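Local coordinates for protein leucine aminopeptidase (Legionella pneumophila, PDB 5GNE) that probably removes single amino acids from the N-terminus of peptides as a zinc-dependent aminopeptidase of the M28 family, at residues A[130-133]-A[134-138]; A[309-312]-A[313-317]. All blocks are in the same frame, centred on the assembly; numbering follows the deposited sequence.

Interaction 1 (A[130-133]-A[134-138]); sequences KSRT and GVEAA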
ATOM      1  N   LYS A 130       6.141  10.678 -11.961  1.00 52.71           N
ATOM      2  CA  LYS A 130       6.321  11.658 -13.027  1.00 56.14           C
ATOM      3  C   LYS A 130       6.979  11.081 -14.279  1.00 63.47           C
ATOM      4  O   LYS A 130       6.905  11.696 -15.342  1.00 71.63           O
ATOM      5  CB  LYS A 130       7.178  12.845 -12.566  1.00 57.37           C
ATOM      6  CG  LYS A 130       6.634  13.673 -11.436  1.00 60.39           C
ATOM      7  CD  LYS A 130       7.620  14.784 -11.067  1.00 75.97           C
ATOM      8  CE  LYS A 130       6.897  16.124 -10.877  1.00 84.21           C
ATOM      9  NZ  LYS A 130       7.819  17.302 -10.866  1.00 90.61           N
ATOM     10  N   SER A 131       7.636   9.925 -14.172  1.00 57.12           N
ATOM     11  CA  SER A 131       8.484   9.483 -15.282  1.00 53.77           C
ATOM     12  C   SER A 131       7.779   8.471 -16.182  1.00 60.29           C
ATOM     13  O   SER A 131       6.750   7.897 -15.828  1.00 60.76           O
ATOM     14  CB  SER A 131       9.810   8.893 -14.776  1.00 52.39           C
ATOM     15  OG  SER A 131       9.645   7.599 -14.216  1.00 59.38           O
ATOM     16  N   ARG A 132       8.342   8.293 -17.368  1.00 71.18           N
ATOM     17  CA  ARG A 132       7.852   7.340 -18.345  1.00 74.48           C
ATOM     18  C   ARG A 132       7.995   5.914 -17.803  1.00 68.26           C
ATOM     19  O   ARG A 132       7.083   5.094 -17.942  1.00 63.37           O
ATOM     20  CB  ARG A 132       8.583   7.536 -19.678  1.00 81.20           C
ATOM     21  CG  ARG A 132       7.964   6.807 -20.865  1.00 97.02           C
ATOM     22  CD  ARG A 132       6.442   7.076 -20.908  1.00112.94           C
ATOM     23  NE  ARG A 132       5.715   6.355 -21.966  1.00126.50           N
ATOM     24  CZ  ARG A 132       5.656   5.032 -22.118  1.00126.67           C
ATOM     25  NH1 ARG A 132       6.332   4.242 -21.317  1.00129.01           N
ATOM     26  NH2 ARG A 132       4.944   4.495 -23.104  1.00122.84           N
ATOM     27  N   THR A 133       9.145   5.605 -17.211  1.00 59.48           N
ATOM     28  CA  THR A 133       9.325   4.285 -16.623  1.00 57.03           C
ATOM     29  C   THR A 133       8.293   4.023 -15.545  1.00 60.68           C
ATOM     30  O   THR A 133       7.751   2.927 -15.467  1.00 65.85           O
ATOM     31  CB  THR A 133      10.726   4.102 -16.028  1.00 59.10           C
ATOM     32  OG1 THR A 133      11.093   5.275 -15.288  1.00 65.89           O
ATOM     33  CG2 THR A 133      11.739   3.873 -17.130  1.00 50.81           C
ATOM     34  N   GLY A 134       8.004   5.038 -14.733  1.00 64.35           N
ATOM     35  CA  GLY A 134       6.947   4.947 -13.740  1.00 51.89           C
ATOM     36  C   GLY A 134       5.604   4.565 -14.341  1.00 49.74           C
ATOM     37  O   GLY A 134       4.855   3.789 -13.759  1.00 54.14           O
ATOM     38  N   VAL A 135       5.309   5.090 -15.524  1.00 49.41           N
ATOM     39  CA  VAL A 135       4.092   4.737 -16.244  1.00 53.36           C
ATOM     40  C   VAL A 135       4.158   3.292 -16.749  1.00 54.31           C
ATOM     41  O   VAL A 135       3.191   2.541 -16.641  1.00 67.59           O
ATOM     42  CB  VAL A 135       3.846   5.708 -17.425  1.00 57.61           C
ATOM     43  CG1 VAL A 135       2.712   5.214 -18.318  1.00 45.83           C
ATOM     44  CG2 VAL A 135       3.591   7.128 -16.897  1.00 47.56           C
ATOM     45  N   GLU A 136       5.296   2.903 -17.302  1.00 53.96           N
ATOM     46  CA  GLU A 136       5.470   1.537 -17.777  1.00 62.44           C
ATOM     47  C   GLU A 136       5.237   0.525 -16.687  1.00 66.78           C
ATOM     48  O   GLU A 136       4.566  -0.493 -16.913  1.00 62.79           O
ATOM     49  CB  GLU A 136       6.871   1.341 -18.356  1.00 66.05           C
ATOM     50  CG  GLU A 136       7.026   1.965 -19.700  1.00 68.48           C
ATOM     51  CD  GLU A 136       8.463   2.161 -20.133  1.00 85.28           C
ATOM     52  OE1 GLU A 136       9.369   1.705 -19.410  1.00 95.66           O
ATOM     53  OE2 GLU A 136       8.687   2.770 -21.206  1.00 86.10           O
ATOM     54  N   ALA A 137       5.751   0.820 -15.494  1.00 57.73           N
ATOM     55  CA  ALA A 137       5.624  -0.133 -14.402  1.00 51.50           C
ATOM     56  C   ALA A 137       4.146  -0.418 -14.148  1.00 50.86           C
ATOM     57  O   ALA A 137       3.737  -1.583 -14.023  1.00 53.42           O
ATOM     58  CB  ALA A 137       6.327   0.372 -13.158  1.00 47.12           C
ATOM     59  N   ALA A 138       3.335   0.629 -14.180  1.00 43.97           N
ATOM     60  CA  ALA A 138       1.908   0.474 -13.947  1.00 41.99           C
ATOM     61  C   ALA A 138       1.294  -0.347 -15.070  1.00 48.00           C
ATOM     62  O   ALA A 138       0.539  -1.282 -14.817  1.00 50.22           O
ATOM     63  CB  ALA A 138       1.231   1.826 -13.826  1.00 35.48           C
TER
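Ser131 caps the first turn of helix 132-151: its OG accepts the backbone N-H of Gly134 at 3.1 Å with an N-H...O angle of 159°. Chi1 of 75° sets OG between the backbone N and the carbonyl carbon of its own residue, which turns the hydroxyl toward the helix start. This is an N-cap, and it gives a partner to an amide that the first turn cannot satisfy by its own i to i+4 bonding. Asn126, in the chain just before, also binds Ser131 OG through OD1, while its carbonyl O takes Thr133 OG1.

The backbone bonds begin at once. Val135 N reaches Ser131 O at 3.2 Å; Glu136 N to Arg132 O and Ala137 N to Thr133 O are both shorter, at 2.9 Å.

On the outer side, Arg132 and Glu136 form an i to i+4 salt bridge, NH1 to OE2. The bend at chi2 (48°) folds the chain so that the guanidinium runs along the helix toward Glu136. The placing of NH1 is less certain, so the exact length and orientation of the bridge carry little weight.

Two methyl groups make van der Waals contacts with oxygens: Val135 CG2 rests 3.4 Å from the backbone carbonyl Ser131 O, and Thr133 CG2 lies 3.9 Å from the carboxylate oxygen Glu136 OE1.

The start of helix 132-151 lies against strand 170-177 of the mixed sheet, next to its outermost strand 157-164: Ala138 packs on Pro171 and Val173, Gln170 NE2 binds Gly134 O, and Val135 and Ala137 meet Ile169 and Ile192 in adjoining loops.

Interaction 2 (A[309-312]-A[313-317]); sequences TKCG and YACSD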
ATOM      1  N   THR A 309       5.116  -2.656  15.703  1.00 75.68           N
ATOM      2  CA  THR A 309       5.829  -1.408  15.453  1.00 67.16           C
ATOM      3  C   THR A 309       4.856  -0.230  15.288  1.00 66.28           C
ATOM      4  O   THR A 309       3.636  -0.424  15.164  1.00 70.26           O
ATOM      5  CB  THR A 309       6.763  -1.559  14.223  1.00 72.78           C
ATOM      6  OG1 THR A 309       7.502  -0.352  14.020  1.00 81.06           O
ATOM      7  CG2 THR A 309       5.985  -1.893  12.965  1.00 71.75           C
ATOM      8  N   LYS A 310       5.385   0.986  15.352  1.00 70.31           N
ATOM      9  CA  LYS A 310       4.584   2.191  15.149  1.00 74.00           C
ATOM     10  C   LYS A 310       5.129   2.974  13.957  1.00 68.69           C
ATOM     11  O   LYS A 310       6.244   2.717  13.500  1.00 60.84           O
ATOM     12  CB  LYS A 310       4.557   3.072  16.406  1.00 91.90           C
ATOM     13  CG  LYS A 310       3.665   2.573  17.555  1.00101.36           C
ATOM     14  CD  LYS A 310       2.834   3.738  18.145  1.00101.84           C
ATOM     15  CE  LYS A 310       2.096   3.378  19.442  1.00 97.84           C
ATOM     16  NZ  LYS A 310       1.383   4.564  20.020  1.00 91.23           N
ATOM     17  N   CYS A 311       4.294   3.844  13.390  1.00 68.81           N
ATOM     18  CA  CYS A 311       4.648   4.624  12.201  1.00 65.54           C
ATOM     19  C   CYS A 311       4.388   6.110  12.404  1.00 67.11           C
ATOM     20  O   CYS A 311       3.606   6.500  13.260  1.00 73.62           O
ATOM     21  CB  CYS A 311       3.870   4.134  10.960  1.00 60.93           C
ATOM     22  SG  CYS A 311       4.615   4.714   9.427  1.00157.59           S
ATOM     23  N   GLY A 312       5.052   6.934  11.605  1.00 69.70           N
ATOM     24  CA  GLY A 312       4.739   8.350  11.526  1.00 77.01           C
ATOM     25  C   GLY A 312       3.378   8.622  10.881  1.00 65.00           C
ATOM     26  O   GLY A 312       2.659   7.704  10.471  1.00 53.95           O
ATOM     27  N   TYR A 313       3.044   9.903  10.775  1.00 49.98           N
ATOM     28  CA  TYR A 313       1.836  10.360  10.096  1.00 43.87           C
ATOM     29  C   TYR A 313       1.860  10.016   8.607  1.00 44.40           C
ATOM     30  O   TYR A 313       2.913  10.087   7.975  1.00 53.23           O
ATOM     31  CB  TYR A 313       1.681  11.884  10.274  1.00 47.13           C
ATOM     32  CG  TYR A 313       0.471  12.446   9.568  1.00 46.46           C
ATOM     33  CD1 TYR A 313      -0.799  12.013   9.906  1.00 45.58           C
ATOM     34  CD2 TYR A 313       0.601  13.368   8.540  1.00 37.59           C
ATOM     35  CE1 TYR A 313      -1.908  12.483   9.256  1.00 52.10           C
ATOM     36  CE2 TYR A 313      -0.503  13.853   7.885  1.00 47.11           C
ATOM     37  CZ  TYR A 313      -1.757  13.403   8.249  1.00 46.46           C
ATOM     38  OH  TYR A 313      -2.873  13.861   7.620  1.00 52.28           O
ATOM     39  N   ALA A 314       0.702   9.667   8.049  1.00 48.02           N
ATOM     40  CA  ALA A 314       0.562   9.423   6.598  1.00 46.23           C
ATOM     41  C   ALA A 314       1.628   8.428   6.158  1.00 43.06           C
ATOM     42  O   ALA A 314       2.324   8.591   5.158  1.00 39.08           O
ATOM     43  CB  ALA A 314       0.670  10.716   5.815  1.00 34.84           C
ATOM     44  N   CYS A 315       1.746   7.407   6.975  1.00 40.60           N
ATOM     45  CA  CYS A 315       2.750   6.385   6.851  1.00 45.44           C
ATOM     46  C   CYS A 315       2.727   5.671   5.502  1.00 50.31           C
ATOM     47  O   CYS A 315       3.764   5.527   4.831  1.00 46.20           O
ATOM     48  CB  CYS A 315       2.531   5.399   7.977  1.00 47.25           C
ATOM     49  SG  CYS A 315       3.664   3.885   7.841  1.00 63.75           S
ATOM     50  N   SER A 316       1.542   5.232   5.091  1.00 39.06           N
ATOM     51  CA  SER A 316       1.451   4.479   3.859  1.00 35.90           C
ATOM     52  C   SER A 316       0.004   4.386   3.423  1.00 33.29           C
ATOM     53  O   SER A 316      -0.879   4.913   4.108  1.00 41.05           O
ATOM     54  CB  SER A 316       2.060   3.088   4.044  1.00 37.92           C
ATOM     55  OG  SER A 316       2.242   2.455   2.791  1.00 46.21           O
ATOM     56  N   ASP A 317      -0.255   3.688   2.319  1.00 34.55           N
ATOM     57  CA  ASP A 317      -1.563   3.788   1.669  1.00 33.08           C
ATOM     58  C   ASP A 317      -2.732   3.349   2.548  1.00 41.79           C
ATOM     59  O   ASP A 317      -3.855   3.804   2.344  1.00 37.01           O
ATOM     60  CB  ASP A 317      -1.551   2.997   0.362  1.00 31.50           C
ATOM     61  CG  ASP A 317      -0.503   3.527  -0.605  1.00 39.22           C
ATOM     62  OD1 ASP A 317      -0.644   4.696  -1.004  1.00 37.35           O
ATOM     63  OD2 ASP A 317       0.459   2.788  -0.962  1.00 37.04           O
TER
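Cys311 and Cys315 close a short disulfide loop in the peptidase M28 domain, between strand 306-309 and helix 318-323. The SG-SG bond is 2.0 Å long with chi3 of 89°, close to the perpendicular geometry that an unstrained disulfide prefers. Both sulfurs lie anti to their own backbone N, with chi1 of -163° at Cys311 and 174° at Cys315, and both CB atoms are directed into the loop, so the bridge spans it directly. Inside the ring Cys315 CB also approaches Gly312 O at 3.4 Å. No hydrogen bond joins 309-312 to 313-317; the covalent link ties the two together across the turn.

Around this core the packing comes from the sheet. Both cysteines touch Leu282 of strand 279-282, and Cys315 also meets Tyr330 of strand 328-332. On the incoming side, Thr309 pairs by backbone bonds with Leu281 and Lys283, which fixes where the loop leaves the sheet.

At the bend Tyr313 points away from 309-312 and reaches other parts of the chain, its OH bonded to Leu82 O and its ring meeting that of Phe33. The CB of Ala314 lies 3.8 Å above one face of the tyrosine, offset toward the rim.

Beyond the bridge the chain runs to the metal centre. The side chain of Cys315 is about 8 Å from a bound zinc ion, and Asp317 is held by Ser245 and Gln264. Ser316, next in the chain after Cys315, is a second-shell residue of that centre: its OG is hydrogen-bonded to OD2 of the zinc ligand Asp266.

Overall arrangement
Interaction 1 precedes interaction 2 along the chain, and they do not touch: their centres are 25 Å apart and their nearest atoms about 13 Å. Both border the mixed eight-stranded sheet. Helix 132-151 packs on strand 170-177, next to the outermost strand 157-164, whereas 309-317 follows strand 306-309, the outermost strand at the other side. Their distances from the zinc site differ: in interaction 1 the side chain of Ala137 lies about 10 Å from that of His191, and in interaction 2 that of Cys315 lies about 6 Å from that of Asp266. Loop 313-317 adjoins the metal centre through Ser316 and Asp266, whereas the helix start lies farther off.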